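Local coordinates for ADP-ribosylation factor-binding protein GGA2 (PDB 3MNM) that may regulate membrane traffic through the trans-Golgi network, binding ARF1 and ARF2, and is represented here by its GAE (gamma-adaptin ear) domain, at residues A9-P17 with I21-S29. Residues are numbered along the deposited sequence; the frame is centred on the assembly and turned at random. Where two conformers were deposited one is given.
Sequences ARTLVNQSP and IEFEISRES
Over one face of the F23 ring sits the methyl CG2 of V13, 3.4 Å from the ring centroid and nearly on its normal, a CH-pi contact. With CG1 anti to the backbone N (chi1 176°), V13 turns CG2 onto the phenyl, while its CB packs against I21 CG2. F118 meets the F23 ring edge-to-face, and the V13 and I21 side chains touch W101 of the other sheet. On the other side of the hairpin, the R10 guanidinium is gripped at its edge by two carboxylates. Its NE gives E24 OE2 an almost straight bond of 2.8 Å, reaching the oxygen from the anti side but well out of the carboxylate plane. NH1 reaches E22 OE1 at 2.9 Å along a more bent path, from above a carboxylate plane that stands 85° to the guanidinium. The bend at chi2 (-101°) swings the arginine across the neighbouring strand and between the two acids. A water links NH2 to E24 OE2, D78 adds a salt bridge at NH2, and F38 makes a cation-pi contact with the arginine. A leucine in place of R10 would probably leave the E22 and E24 carboxylates, side by side on one face, without the cation they share. Between the two faces runs the backbone ladder: T11 and F23 exchange N-H...O bonds, T11 N lying 2.7 Å from F23 O. I21 O accepts from both V13 N (2.9 Å) and N14 N (3.2 Å), while I21 N returns a bond to N14 O. A second water joins A9 O, T11 OG1 and I25 N. The one-residue slip at V13 and N14 opposite I21 is a classic beta bulge, set in an antiparallel hairpin of the Ig-like beta sandwich of the GAE domain.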
# COMPACT_ATOMS: atom_id res chain seq x y z
N ALA A 9 -10.37 9.91 -3.59
CA ALA A 9 -9.31 10.00 -4.59
C ALA A 9 -8.13 9.10 -4.21
O ALA A 9 -7.92 8.79 -3.04
CB ALA A 9 -8.85 11.44 -4.75
N ARG A 10 -7.37 8.68 -5.22
CA ARG A 10 -6.19 7.85 -4.98
C ARG A 10 -4.96 8.72 -4.87
O ARG A 10 -4.76 9.64 -5.66
CB ARG A 10 -5.97 6.88 -6.14
CG ARG A 10 -7.12 5.93 -6.38
CD ARG A 10 -6.82 4.58 -5.79
NE ARG A 10 -7.95 3.68 -5.91
CZ ARG A 10 -7.96 2.58 -6.65
NH1 ARG A 10 -6.89 2.23 -7.35
NH2 ARG A 10 -9.05 1.83 -6.68
N THR A 11 -4.13 8.41 -3.88
CA THR A 11 -2.81 9.00 -3.83
C THR A 11 -1.81 7.98 -4.36
O THR A 11 -1.84 6.81 -3.96
CB THR A 11 -2.42 9.41 -2.39
OG1 THR A 11 -3.46 10.22 -1.82
CG2 THR A 11 -1.13 10.19 -2.40
N LEU A 12 -0.95 8.42 -5.27
CA LEU A 12 0.09 7.54 -5.79
C LEU A 12 1.20 7.41 -4.76
O LEU A 12 1.70 8.41 -4.24
CB LEU A 12 0.65 8.04 -7.12
CG LEU A 12 1.75 7.12 -7.69
CD1 LEU A 12 1.15 5.79 -8.15
CD2 LEU A 12 2.55 7.78 -8.81
N VAL A 13 1.56 6.17 -4.46
CA VAL A 13 2.63 5.89 -3.52
C VAL A 13 3.89 5.55 -4.29
O VAL A 13 4.95 6.08 -4.01
CB VAL A 13 2.27 4.70 -2.58
CG1 VAL A 13 3.44 4.37 -1.68
CG2 VAL A 13 1.02 5.05 -1.76
N ASN A 14 3.79 4.64 -5.26
CA ASN A 14 4.94 4.28 -6.06
C ASN A 14 4.53 3.63 -7.37
O ASN A 14 3.50 2.96 -7.44
CB ASN A 14 5.86 3.33 -5.31
CG ASN A 14 7.27 3.33 -5.87
OD1 ASN A 14 7.97 4.33 -5.79
ND2 ASN A 14 7.69 2.19 -6.43
N GLN A 15 5.35 3.82 -8.40
CA GLN A 15 5.20 3.06 -9.63
C GLN A 15 6.56 2.58 -10.08
O GLN A 15 7.48 3.38 -10.28
CB GLN A 15 4.52 3.91 -10.71
CG GLN A 15 4.51 3.25 -12.07
CD GLN A 15 3.52 3.91 -13.01
OE1 GLN A 15 2.56 4.55 -12.58
NE2 GLN A 15 3.76 3.75 -14.32
N SER A 16 6.71 1.27 -10.21
CA SER A 16 7.95 0.68 -10.65
C SER A 16 7.70 0.09 -12.04
O SER A 16 6.61 0.26 -12.59
CB SER A 16 8.40 -0.40 -9.66
OG SER A 16 7.61 -1.57 -9.82
N PRO A 17 8.70 -0.60 -12.60
CA PRO A 17 8.48 -1.25 -13.90
C PRO A 17 7.37 -2.30 -13.82
O PRO A 17 6.72 -2.58 -14.83
CB PRO A 17 9.81 -1.93 -14.19
CG PRO A 17 10.83 -1.13 -13.39
CD PRO A 17 10.10 -0.71 -12.15
N ILE A 21 1.51 1.16 -6.73
CA ILE A 21 0.89 1.16 -5.41
C ILE A 21 0.19 2.48 -5.18
O ILE A 21 0.80 3.53 -5.36
CB ILE A 21 1.93 0.96 -4.27
CG1 ILE A 21 2.82 -0.27 -4.53
CG2 ILE A 21 1.21 0.92 -2.89
CD1 ILE A 21 3.95 -0.46 -3.49
N GLU A 22 -1.08 2.42 -4.79
CA GLU A 22 -1.85 3.61 -4.46
C GLU A 22 -2.54 3.48 -3.10
O GLU A 22 -2.89 2.38 -2.68
CB GLU A 22 -2.92 3.88 -5.53
CG GLU A 22 -2.36 4.11 -6.92
CD GLU A 22 -3.45 4.08 -7.98
OE1 GLU A 22 -4.16 3.05 -8.06
OE2 GLU A 22 -3.60 5.07 -8.72
N PHE A 23 -2.73 4.61 -2.41
CA PHE A 23 -3.53 4.64 -1.19
C PHE A 23 -4.80 5.44 -1.43
O PHE A 23 -4.77 6.48 -2.10
CB PHE A 23 -2.80 5.33 -0.04
CG PHE A 23 -1.60 4.58 0.50
CD1 PHE A 23 -0.66 5.24 1.26
CD2 PHE A 23 -1.42 3.23 0.25
CE1 PHE A 23 0.46 4.57 1.77
CE2 PHE A 23 -0.31 2.56 0.75
CZ PHE A 23 0.62 3.23 1.51
N GLU A 24 -5.90 4.97 -0.88
CA GLU A 24 -7.08 5.81 -0.67
C GLU A 24 -7.10 6.20 0.79
O GLU A 24 -7.21 5.34 1.67
CB GLU A 24 -8.37 5.09 -1.10
CG GLU A 24 -8.64 5.13 -2.60
CD GLU A 24 -9.92 4.40 -3.02
OE1 GLU A 24 -10.69 3.95 -2.14
OE2 GLU A 24 -10.14 4.25 -4.24
N ILE A 25 -6.96 7.50 1.06
CA ILE A 25 -6.85 8.00 2.42
C ILE A 25 -8.02 8.91 2.74
O ILE A 25 -8.32 9.82 1.97
CB ILE A 25 -5.53 8.78 2.63
CG1 ILE A 25 -4.33 7.89 2.27
CG2 ILE A 25 -5.41 9.31 4.08
CD1 ILE A 25 -3.02 8.65 2.20
N SER A 26 -8.68 8.66 3.86
CA SER A 26 -9.79 9.51 4.30
C SER A 26 -9.81 9.65 5.81
O SER A 26 -9.41 8.75 6.53
CB SER A 26 -11.12 8.98 3.79
OG SER A 26 -11.39 7.67 4.28
N ARG A 27 -10.29 10.79 6.31
CA ARG A 27 -10.42 10.95 7.75
C ARG A 27 -11.83 10.58 8.18
O ARG A 27 -12.80 10.95 7.52
CB ARG A 27 -10.07 12.36 8.20
CG ARG A 27 -10.27 12.58 9.69
CD ARG A 27 -9.63 13.88 10.16
NE ARG A 27 -8.18 13.84 10.07
CZ ARG A 27 -7.40 13.25 10.97
NH1 ARG A 27 -6.08 13.26 10.82
NH2 ARG A 27 -7.94 12.65 12.03
N GLU A 28 -11.93 9.84 9.28
CA GLU A 28 -13.23 9.42 9.78
C GLU A 28 -13.56 10.02 11.13
O GLU A 28 -14.73 10.19 11.48
CB GLU A 28 -13.28 7.90 9.87
CG GLU A 28 -13.26 7.23 8.53
CD GLU A 28 -13.54 5.76 8.63
OE1 GLU A 28 -13.57 5.24 9.77
OE2 GLU A 28 -13.73 5.13 7.57
N SER A 29 -12.53 10.31 11.90
CA SER A 29 -12.71 10.87 13.23
C SER A 29 -11.60 11.88 13.48
O SER A 29 -10.71 12.06 12.64
CB SER A 29 -12.66 9.75 14.28
OG SER A 29 -12.76 10.28 15.59
O HOH W 1 -6.16 9.44 -1.06
O HOH W 2 -11.72 2.37 -5.24